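Local structure of DNA primase (Aquifex aeolicus, 2AU3) at residues R188-I193 with I201-R206; K194-R199 with F232-A237; I248-Y253 with V267-G272. The protein synthesises the short RNA primers, on single-stranded DNA, from which DNA polymerase starts during replication. All blocks are in the same frame, centred on the assembly; numbering follows the deposited sequence.

Interaction 1 of 3, residues R188-I193 with I201-R206; sequences RVVIPI and IGFGGR
With CG turned opposite its own carbonyl carbon (chi1 -63°) and the chain stretched out as far as NE, Arg188 lies alongside Gly205 and sets NH1 3.1 Å from Gly205 O. That N-H comes from above the carbonyl plane, about 52° out of it, rather than onto a lone pair. A CB at Gly205 would collide with Arg188 CD, so the bare glycine backbone lets the arginine pass. Phe203, whose CG stands beside its backbone N, brings CD1 to 3.3 Å from Val190 CG1, while CD1 and CE1 lie against the Pro192 ring. The strands form an antiparallel beta hairpin. Ile191 N reaches Gly204 O at 2.7 Å in an almost straight bond (175°), and Gly204 N returns to Ile191 O at 2.8 Å. Near the turn the pairing slips into a classic beta bulge: Ile193 O accepts Ile201 N at 2.8 Å and Gly202 N only weakly, at 3.4 Å. Pro214 O takes a further bond from Arg188 NH2. Strands 146-147 and 216-218 flank the hairpin in its sheet. Helix 101-122 covers the face of Val190, Pro192 and Phe203, while on the opposite face Ile191 and Arg206 meet Tyr253 of helix 253-261.

Interaction 2 of 3, residues K194-R199 with F232-A237; sequences KDPRGR and FGLYEA
Lys194 NZ is held by a salt bridge to Asp144 and by water 1, which takes its N-H at 3.1 Å and passes a proton of its own to Glu236 OE2 at 2.7 Å. The amine and OE2 stay 4.1 Å apart, so these opposite charges meet through the water rather than directly. The lysine belongs to the connection of a beta hairpin, whose type I turn from Asp195 to Gly198 docks on the first turn of helix 234-244. Tyr235 fills the joint. With CG opposite its backbone N (chi1 168°), its ring is brought up to the turn, and Gly198 CA sits over one face, 3.4 Å from the centroid, in a CH-pi contact. Pro196 O, Glu236 OE2 and water 1 lie in the ring plane at its edge. A side chain at Gly198 would run into Tyr235 CE2, so the ring can come this near only because the turn bears none there. Beside the ring, Pro196 CG packs on Leu234 CD2. A second water accepts Tyr235 N at 2.9 Å and lies equally near Lys194 O, joining the helix start to the end of the strand. Asp195 stiffens the turn from within: its OD1 receives Arg199 N from above the carboxylate plane, and Arg199 NE, with Asp195 OD2 close to its guanidinium plane, forms a salt bridge of 3.0 Å with that oxygen.

Interaction 3 of 3, residues I248-Y253 with V267-G272; sequences ILVEGY and VVAPLG
The flat groups meeting between 248-253 and 267-272 are peptide units: Val268 N points at Ile248 O nearly along the C=O axis, 3.0 Å away, and Val250 N meets Val268 O in the same manner at 3.1 Å, with an N-H...O angle of 172°. These two bonds pair the parallel strands of a beta-alpha-beta unit in the Toprim domain, linked through helix 253-261. On one side of the backbone Val250 CG2, wedged between its own N and carbonyl carbon (chi1 -63° for CG1), packs 3.7 Å from Val267 CG1, the two side chains crossing at about a right angle, and also touches Ala269 CB. On the face shared by Leu249 and Val268, Leu249 CD1 rests against Val268 CG2 and reaches Pro270 CD. The Pro270 ring closes the far end, with CD 3.1 Å from Val250 O and 3.5 Å from Glu251 O. An alanine in place of Pro270 lacks CG and CD, which would probably leave Leu249 CD1 without its packing partner there and open a gap beside it. Glu251, next after Val250 and predicted to bind catalytic magnesium, accepts a bond from Asp295 N at OE2. Val250 O is buried with no polar partner, touched by Ala269 CA and Pro270 CD; continued parallel pairing would offer it the nitrogen of Pro270, which carries no hydrogen, so the strand bonding stops just where the chain turns toward the predicted metal site.

How the interactions relate
From the N terminus, strand 188-194 comes first, and interaction 1 closes the short hairpin loop back to strand 200-207. Interaction 2 uses that loop itself and carries it across to the start of helix 234-244, so its segments alternate with those of interaction 1 and the two cross. Interaction 3 follows in series, closing the beta-alpha-beta loop around helix 253-261. Phe232 sits where they meet: its ring packs on Ile191 CG2 and on Tyr253 CB, and its carbonyl probably accepts Ala269 N, adding strand 231-232 to the Toprim sheet. With Ile193 also against Leu271, the antiparallel sheet of the N-terminal part of the catalytic core is packed directly on the Toprim fold.

Interaction 1 of 3, residues R188-I193 with I201-R206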
loop_
_atom_site.group_PDB
_atom_site.type_symbol
_atom_site.label_atom_id
_atom_site.label_comp_id
_atom_site.label_asym_id
_atom_site.label_seq_id
_atom_site.Cartn_x
_atom_site.Cartn_y
_atom_site.Cartn_z
ATOM N N ARG A 188 -14.404 4.456 11.542
ATOM C CA ARG A 188 -13.145 3.718 11.473
ATOM C C ARG A 188 -11.991 4.621 11.098
ATOM O O ARG A 188 -12.179 5.631 10.421
ATOM C CB ARG A 188 -13.218 2.584 10.445
ATOM C CG ARG A 188 -14.244 1.518 10.766
ATOM C CD ARG A 188 -14.333 0.392 9.738
ATOM N NE ARG A 188 -15.333 -0.559 10.225
ATOM C CZ ARG A 188 -15.060 -1.727 10.770
ATOM N NH1 ARG A 188 -13.798 -2.166 10.824
ATOM N NH2 ARG A 188 -16.052 -2.465 11.250
ATOM N N VAL A 189 -10.791 4.238 11.521
ATOM C CA VAL A 189 -9.573 4.845 10.997
ATOM C C VAL A 189 -9.419 4.237 9.611
ATOM O O VAL A 189 -9.542 3.040 9.453
ATOM C CB VAL A 189 -8.353 4.557 11.911
ATOM C CG1 VAL A 189 -6.978 4.782 11.152
ATOM C CG2 VAL A 189 -8.443 5.457 13.196
ATOM N N VAL A 190 -9.239 5.088 8.607
ATOM C CA VAL A 190 -9.273 4.680 7.241
ATOM C C VAL A 190 -7.849 4.598 6.731
ATOM O O VAL A 190 -7.045 5.503 6.958
ATOM C CB VAL A 190 -10.084 5.669 6.384
ATOM C CG1 VAL A 190 -9.931 5.336 4.933
ATOM C CG2 VAL A 190 -11.597 5.652 6.784
ATOM N N ILE A 191 -7.546 3.500 6.048
ATOM C CA ILE A 191 -6.243 3.314 5.421
ATOM C C ILE A 191 -6.474 3.161 3.925
ATOM O O ILE A 191 -6.975 2.128 3.462
ATOM C CB ILE A 191 -5.523 2.051 6.004
ATOM C CG1 ILE A 191 -5.505 2.082 7.541
ATOM C CG2 ILE A 191 -4.107 1.936 5.472
ATOM C CD1 ILE A 191 -6.578 1.167 8.192
ATOM N N PRO A 192 -6.173 4.211 3.169
ATOM C CA PRO A 192 -6.381 4.181 1.727
ATOM C C PRO A 192 -5.561 3.085 1.083
ATOM O O PRO A 192 -4.412 2.863 1.470
ATOM C CB PRO A 192 -5.869 5.549 1.280
ATOM C CG PRO A 192 -6.157 6.414 2.491
ATOM C CD PRO A 192 -5.673 5.521 3.614
ATOM N N ILE A 193 -6.166 2.420 0.111
ATOM C CA ILE A 193 -5.514 1.374 -0.647
ATOM C C ILE A 193 -5.238 1.935 -2.025
ATOM O O ILE A 193 -6.166 2.415 -2.698
ATOM C CB ILE A 193 -6.425 0.148 -0.743
ATOM C CG1 ILE A 193 -6.704 -0.414 0.663
ATOM C CG2 ILE A 193 -5.800 -0.885 -1.670
ATOM C CD1 ILE A 193 -7.618 -1.643 0.704
ATOM N N ILE A 201 -7.661 3.303 -4.920
ATOM C CA ILE A 201 -8.655 2.437 -5.539
ATOM C C ILE A 201 -9.703 1.959 -4.531
ATOM O O ILE A 201 -10.682 1.332 -4.915
ATOM C CB ILE A 201 -8.001 1.226 -6.262
ATOM C CG1 ILE A 201 -7.079 0.432 -5.306
ATOM C CG2 ILE A 201 -7.266 1.687 -7.522
ATOM C CD1 ILE A 201 -6.701 -0.946 -5.855
ATOM N N GLY A 202 -9.494 2.267 -3.259
ATOM C CA GLY A 202 -10.410 1.881 -2.188
ATOM C C GLY A 202 -9.795 2.114 -0.830
ATOM O O GLY A 202 -8.780 2.850 -0.698
ATOM N N PHE A 203 -10.411 1.502 0.192
ATOM C CA PHE A 203 -9.998 1.694 1.584
ATOM C C PHE A 203 -10.052 0.406 2.399
ATOM O O PHE A 203 -10.857 -0.477 2.115
ATOM C CB PHE A 203 -10.893 2.725 2.258
ATOM C CG PHE A 203 -10.950 4.039 1.524
ATOM C CD1 PHE A 203 -9.900 4.956 1.630
ATOM C CD2 PHE A 203 -12.038 4.346 0.712
ATOM C CE1 PHE A 203 -9.946 6.177 0.941
ATOM C CE2 PHE A 203 -12.106 5.575 0.029
ATOM C CZ PHE A 203 -11.066 6.473 0.119
ATOM N N GLY A 204 -9.167 0.327 3.390
ATOM C CA GLY A 204 -9.369 -0.479 4.584
ATOM C C GLY A 204 -9.817 0.429 5.738
ATOM O O GLY A 204 -9.531 1.622 5.744
ATOM N N GLY A 205 -10.555 -0.137 6.686
ATOM C CA GLY A 205 -11.018 0.584 7.844
ATOM C C GLY A 205 -10.847 -0.270 9.089
ATOM O O GLY A 205 -11.327 -1.406 9.144
ATOM N N ARG A 206 -10.175 0.293 10.081
ATOM C CA ARG A 206 -9.910 -0.388 11.358
ATOM C C ARG A 206 -10.867 0.209 12.366
ATOM O O ARG A 206 -10.809 1.387 12.627
ATOM C CB ARG A 206 -8.465 -0.085 11.799
ATOM C CG ARG A 206 -8.131 -0.403 13.275
ATOM C CD ARG A 206 -8.597 -1.778 13.731
ATOM N NE ARG A 206 -7.501 -2.580 14.272
ATOM C CZ ARG A 206 -7.472 -3.086 15.498
ATOM N NH1 ARG A 206 -8.490 -2.881 16.333
ATOM N NH2 ARG A 206 -6.422 -3.804 15.893
#

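Interaction 2 of 3, residues K194-R199 with F232-A237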
loop_
_atom_site.group_PDB
_atom_site.type_symbol
_atom_site.label_atom_id
_atom_site.label_comp_id
_atom_site.label_asym_id
_atom_site.label_seq_id
_atom_site.Cartn_x
_atom_site.Cartn_y
_atom_site.Cartn_z
ATOM N N LYS A 194 -3.957 1.935 -2.411
ATOM C CA LYS A 194 -3.516 2.486 -3.692
ATOM C C LYS A 194 -3.053 1.388 -4.620
ATOM O O LYS A 194 -2.446 0.413 -4.173
ATOM C CB LYS A 194 -2.362 3.486 -3.502
ATOM C CG LYS A 194 -2.773 4.703 -2.665
ATOM C CD LYS A 194 -1.652 5.693 -2.428
ATOM C CE LYS A 194 -2.127 6.814 -1.482
ATOM N NZ LYS A 194 -1.258 8.019 -1.570
ATOM N N ASP A 195 -3.270 1.562 -5.922
ATOM C CA ASP A 195 -2.678 0.641 -6.878
ATOM C C ASP A 195 -1.169 0.894 -6.977
ATOM O O ASP A 195 -0.697 1.876 -6.424
ATOM C CB ASP A 195 -3.393 0.706 -8.238
ATOM C CG ASP A 195 -3.244 2.031 -8.941
ATOM O OD1 ASP A 195 -2.351 2.852 -8.604
ATOM O OD2 ASP A 195 -4.004 2.328 -9.896
ATOM N N PRO A 196 -0.410 0.042 -7.674
ATOM C CA PRO A 196 1.050 0.226 -7.746
ATOM C C PRO A 196 1.497 1.592 -8.288
ATOM O O PRO A 196 2.658 1.952 -8.068
ATOM C CB PRO A 196 1.496 -0.904 -8.681
ATOM C CG PRO A 196 0.472 -1.956 -8.464
ATOM C CD PRO A 196 -0.834 -1.176 -8.389
ATOM N N ARG A 197 0.607 2.333 -8.963
ATOM C CA ARG A 197 0.935 3.674 -9.460
ATOM C C ARG A 197 0.451 4.821 -8.543
ATOM O O ARG A 197 0.593 5.980 -8.865
ATOM C CB ARG A 197 0.429 3.861 -10.915
ATOM C CG ARG A 197 -1.096 3.734 -11.089
ATOM C CD ARG A 197 -1.607 3.901 -12.532
ATOM N NE ARG A 197 -0.761 4.804 -13.319
ATOM C CZ ARG A 197 -0.550 4.700 -14.633
ATOM N NH1 ARG A 197 -1.136 3.731 -15.341
ATOM N NH2 ARG A 197 0.248 5.568 -15.245
ATOM N N GLY A 198 -0.090 4.487 -7.380
ATOM C CA GLY A 198 -0.450 5.507 -6.427
ATOM C C GLY A 198 -1.880 5.999 -6.516
ATOM O O GLY A 198 -2.224 6.918 -5.801
ATOM N N ARG A 199 -2.708 5.406 -7.380
ATOM C CA ARG A 199 -4.113 5.839 -7.434
ATOM C C ARG A 199 -4.881 5.160 -6.334
ATOM O O ARG A 199 -4.820 3.924 -6.177
ATOM C CB ARG A 199 -4.772 5.507 -8.766
ATOM C CG ARG A 199 -4.235 6.285 -9.937
ATOM C CD ARG A 199 -5.051 6.050 -11.219
ATOM N NE ARG A 199 -5.281 4.618 -11.440
ATOM C CZ ARG A 199 -5.977 4.116 -12.451
ATOM N NH1 ARG A 199 -6.523 4.933 -13.348
ATOM N NH2 ARG A 199 -6.126 2.795 -12.570
ATOM N N PHE A 232 -0.761 -3.752 -0.459
ATOM C CA PHE A 232 -0.626 -2.548 0.334
ATOM C C PHE A 232 0.836 -2.128 0.409
ATOM O O PHE A 232 1.725 -2.958 0.698
ATOM C CB PHE A 232 -1.149 -2.757 1.751
ATOM C CG PHE A 232 -1.165 -1.484 2.572
ATOM C CD1 PHE A 232 -1.983 -0.418 2.193
ATOM C CD2 PHE A 232 -0.375 -1.355 3.709
ATOM C CE1 PHE A 232 -2.007 0.768 2.941
ATOM C CE2 PHE A 232 -0.392 -0.169 4.475
ATOM C CZ PHE A 232 -1.196 0.887 4.087
ATOM N N GLY A 233 1.075 -0.836 0.192
ATOM C CA GLY A 233 2.393 -0.270 0.320
ATOM C C GLY A 233 3.270 -0.349 -0.922
ATOM O O GLY A 233 4.347 0.235 -0.944
ATOM N N LEU A 234 2.841 -1.062 -1.961
ATOM C CA LEU A 234 3.689 -1.189 -3.141
ATOM C C LEU A 234 4.102 0.165 -3.750
ATOM O O LEU A 234 5.285 0.393 -4.037
ATOM C CB LEU A 234 3.070 -2.118 -4.184
ATOM C CG LEU A 234 3.935 -2.560 -5.342
ATOM C CD1 LEU A 234 5.209 -3.288 -4.852
ATOM C CD2 LEU A 234 3.083 -3.479 -6.217
ATOM N N TYR A 235 3.143 1.078 -3.882
ATOM C CA TYR A 235 3.417 2.384 -4.448
ATOM C C TYR A 235 4.494 3.096 -3.605
ATOM O O TYR A 235 5.464 3.656 -4.127
ATOM C CB TYR A 235 2.140 3.224 -4.469
ATOM C CG TYR A 235 2.400 4.680 -4.773
ATOM C CD1 TYR A 235 2.217 5.658 -3.797
ATOM C CD2 TYR A 235 2.827 5.085 -6.054
ATOM C CE1 TYR A 235 2.434 7.013 -4.092
ATOM C CE2 TYR A 235 3.036 6.414 -6.367
ATOM C CZ TYR A 235 2.863 7.373 -5.376
ATOM O OH TYR A 235 3.084 8.707 -5.661
ATOM N N GLU A 236 4.324 3.056 -2.298
ATOM C CA GLU A 236 5.272 3.694 -1.406
ATOM C C GLU A 236 6.629 2.951 -1.297
ATOM O O GLU A 236 7.658 3.571 -1.017
ATOM C CB GLU A 236 4.636 3.820 -0.031
ATOM C CG GLU A 236 3.462 4.785 0.003
ATOM C CD GLU A 236 2.136 4.132 -0.408
ATOM O OE1 GLU A 236 2.130 2.920 -0.743
ATOM O OE2 GLU A 236 1.093 4.834 -0.396
ATOM N N ALA A 237 6.611 1.639 -1.515
ATOM C CA ALA A 237 7.777 0.785 -1.273
ATOM C C ALA A 237 8.677 0.592 -2.494
ATOM O O ALA A 237 9.845 0.252 -2.341
ATOM C CB ALA A 237 7.330 -0.589 -0.747
HETATM O O HOH W 1 1.538 7.477 -0.374
HETATM O O HOH W 2 0.383 0.361 -3.539
#

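Interaction 3 of 3, residues I248-Y253 with V267-G272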
loop_
_atom_site.group_PDB
_atom_site.type_symbol
_atom_site.label_atom_id
_atom_site.label_comp_id
_atom_site.label_asym_id
_atom_site.label_seq_id
_atom_site.Cartn_x
_atom_site.Cartn_y
_atom_site.Cartn_z
ATOM N N ILE A 248 10.386 -6.799 1.964
ATOM C CA ILE A 248 9.972 -7.475 3.186
ATOM C C ILE A 248 8.445 -7.624 3.104
ATOM O O ILE A 248 7.779 -6.668 2.803
ATOM C CB ILE A 248 10.383 -6.652 4.445
ATOM C CG1 ILE A 248 11.915 -6.533 4.541
ATOM C CG2 ILE A 248 9.743 -7.296 5.747
ATOM C CD1 ILE A 248 12.444 -5.304 5.390
ATOM N N LEU A 249 7.926 -8.852 3.276
ATOM C CA LEU A 249 6.497 -9.091 3.306
ATOM C C LEU A 249 6.028 -9.267 4.733
ATOM O O LEU A 249 6.516 -10.129 5.465
ATOM C CB LEU A 249 6.124 -10.327 2.428
ATOM C CG LEU A 249 4.659 -10.803 2.399
ATOM C CD1 LEU A 249 3.752 -9.863 1.586
ATOM C CD2 LEU A 249 4.580 -12.281 1.874
ATOM N N VAL A 250 5.111 -8.398 5.153
ATOM C CA VAL A 250 4.505 -8.490 6.482
ATOM C C VAL A 250 3.037 -8.819 6.295
ATOM O O VAL A 250 2.551 -8.778 5.158
ATOM C CB VAL A 250 4.682 -7.165 7.314
ATOM C CG1 VAL A 250 6.162 -6.875 7.585
ATOM C CG2 VAL A 250 4.021 -5.960 6.621
ATOM N N GLU A 251 2.322 -9.138 7.381
ATOM C CA GLU A 251 0.968 -9.699 7.246
ATOM C C GLU A 251 -0.111 -8.702 6.907
ATOM O O GLU A 251 -1.061 -9.035 6.188
ATOM C CB GLU A 251 0.538 -10.458 8.507
ATOM C CG GLU A 251 1.489 -11.574 8.910
ATOM C CD GLU A 251 0.885 -12.564 9.909
ATOM O OE1 GLU A 251 -0.023 -13.330 9.511
ATOM O OE2 GLU A 251 1.353 -12.595 11.077
ATOM N N GLY A 252 -0.031 -7.501 7.472
ATOM C CA GLY A 252 -1.114 -6.540 7.334
ATOM C C GLY A 252 -0.646 -5.090 7.370
ATOM O O GLY A 252 0.551 -4.830 7.525
ATOM N N TYR A 253 -1.596 -4.158 7.256
ATOM C CA TYR A 253 -1.292 -2.731 7.100
ATOM C C TYR A 253 -0.575 -2.148 8.332
ATOM O O TYR A 253 0.290 -1.286 8.189
ATOM C CB TYR A 253 -2.591 -1.937 6.841
ATOM C CG TYR A 253 -3.432 -1.765 8.070
ATOM C CD1 TYR A 253 -3.285 -0.645 8.890
ATOM C CD2 TYR A 253 -4.350 -2.744 8.447
ATOM C CE1 TYR A 253 -4.025 -0.506 10.045
ATOM C CE2 TYR A 253 -5.104 -2.609 9.607
ATOM C CZ TYR A 253 -4.939 -1.481 10.393
ATOM O OH TYR A 253 -5.673 -1.323 11.543
ATOM N N VAL A 267 8.806 -2.533 2.067
ATOM C CA VAL A 267 7.851 -3.417 2.765
ATOM C C VAL A 267 6.515 -3.375 2.036
ATOM O O VAL A 267 6.040 -2.272 1.670
ATOM C CB VAL A 267 7.577 -2.911 4.219
ATOM C CG1 VAL A 267 6.694 -3.932 5.018
ATOM C CG2 VAL A 267 8.882 -2.680 4.975
ATOM N N VAL A 268 5.877 -4.557 1.895
ATOM C CA VAL A 268 4.535 -4.698 1.323
ATOM C C VAL A 268 3.722 -5.621 2.207
ATOM O O VAL A 268 4.272 -6.323 3.042
ATOM C CB VAL A 268 4.554 -5.338 -0.107
ATOM C CG1 VAL A 268 5.025 -4.295 -1.147
ATOM C CG2 VAL A 268 5.475 -6.543 -0.146
ATOM N N ALA A 269 2.408 -5.613 2.023
ATOM C CA ALA A 269 1.551 -6.530 2.761
ATOM C C ALA A 269 0.379 -6.947 1.888
ATOM O O ALA A 269 -0.045 -6.166 1.025
ATOM C CB ALA A 269 1.057 -5.860 4.038
ATOM N N PRO A 270 -0.162 -8.166 2.083
ATOM C CA PRO A 270 -1.324 -8.632 1.308
ATOM C C PRO A 270 -2.534 -7.776 1.614
ATOM O O PRO A 270 -2.649 -7.216 2.718
ATOM C CB PRO A 270 -1.551 -10.064 1.821
ATOM C CG PRO A 270 -0.252 -10.460 2.396
ATOM C CD PRO A 270 0.336 -9.212 2.990
ATOM N N LEU A 271 -3.422 -7.643 0.649
ATOM C CA LEU A 271 -4.549 -6.779 0.897
ATOM C C LEU A 271 -5.535 -7.517 1.735
ATOM O O LEU A 271 -6.027 -8.611 1.367
ATOM C CB LEU A 271 -5.153 -6.228 -0.383
ATOM C CG LEU A 271 -5.154 -4.696 -0.406
ATOM C CD1 LEU A 271 -4.343 -4.081 0.738
ATOM C CD2 LEU A 271 -4.647 -4.201 -1.733
ATOM N N GLY A 272 -5.785 -6.929 2.897
ATOM C CA GLY A 272 -6.665 -7.510 3.859
ATOM C C GLY A 272 -6.124 -8.791 4.487
ATOM O O GLY A 272 -5.979 -8.838 5.723
HETATM O O HOH W 3 -3.657 -5.474 5.574
#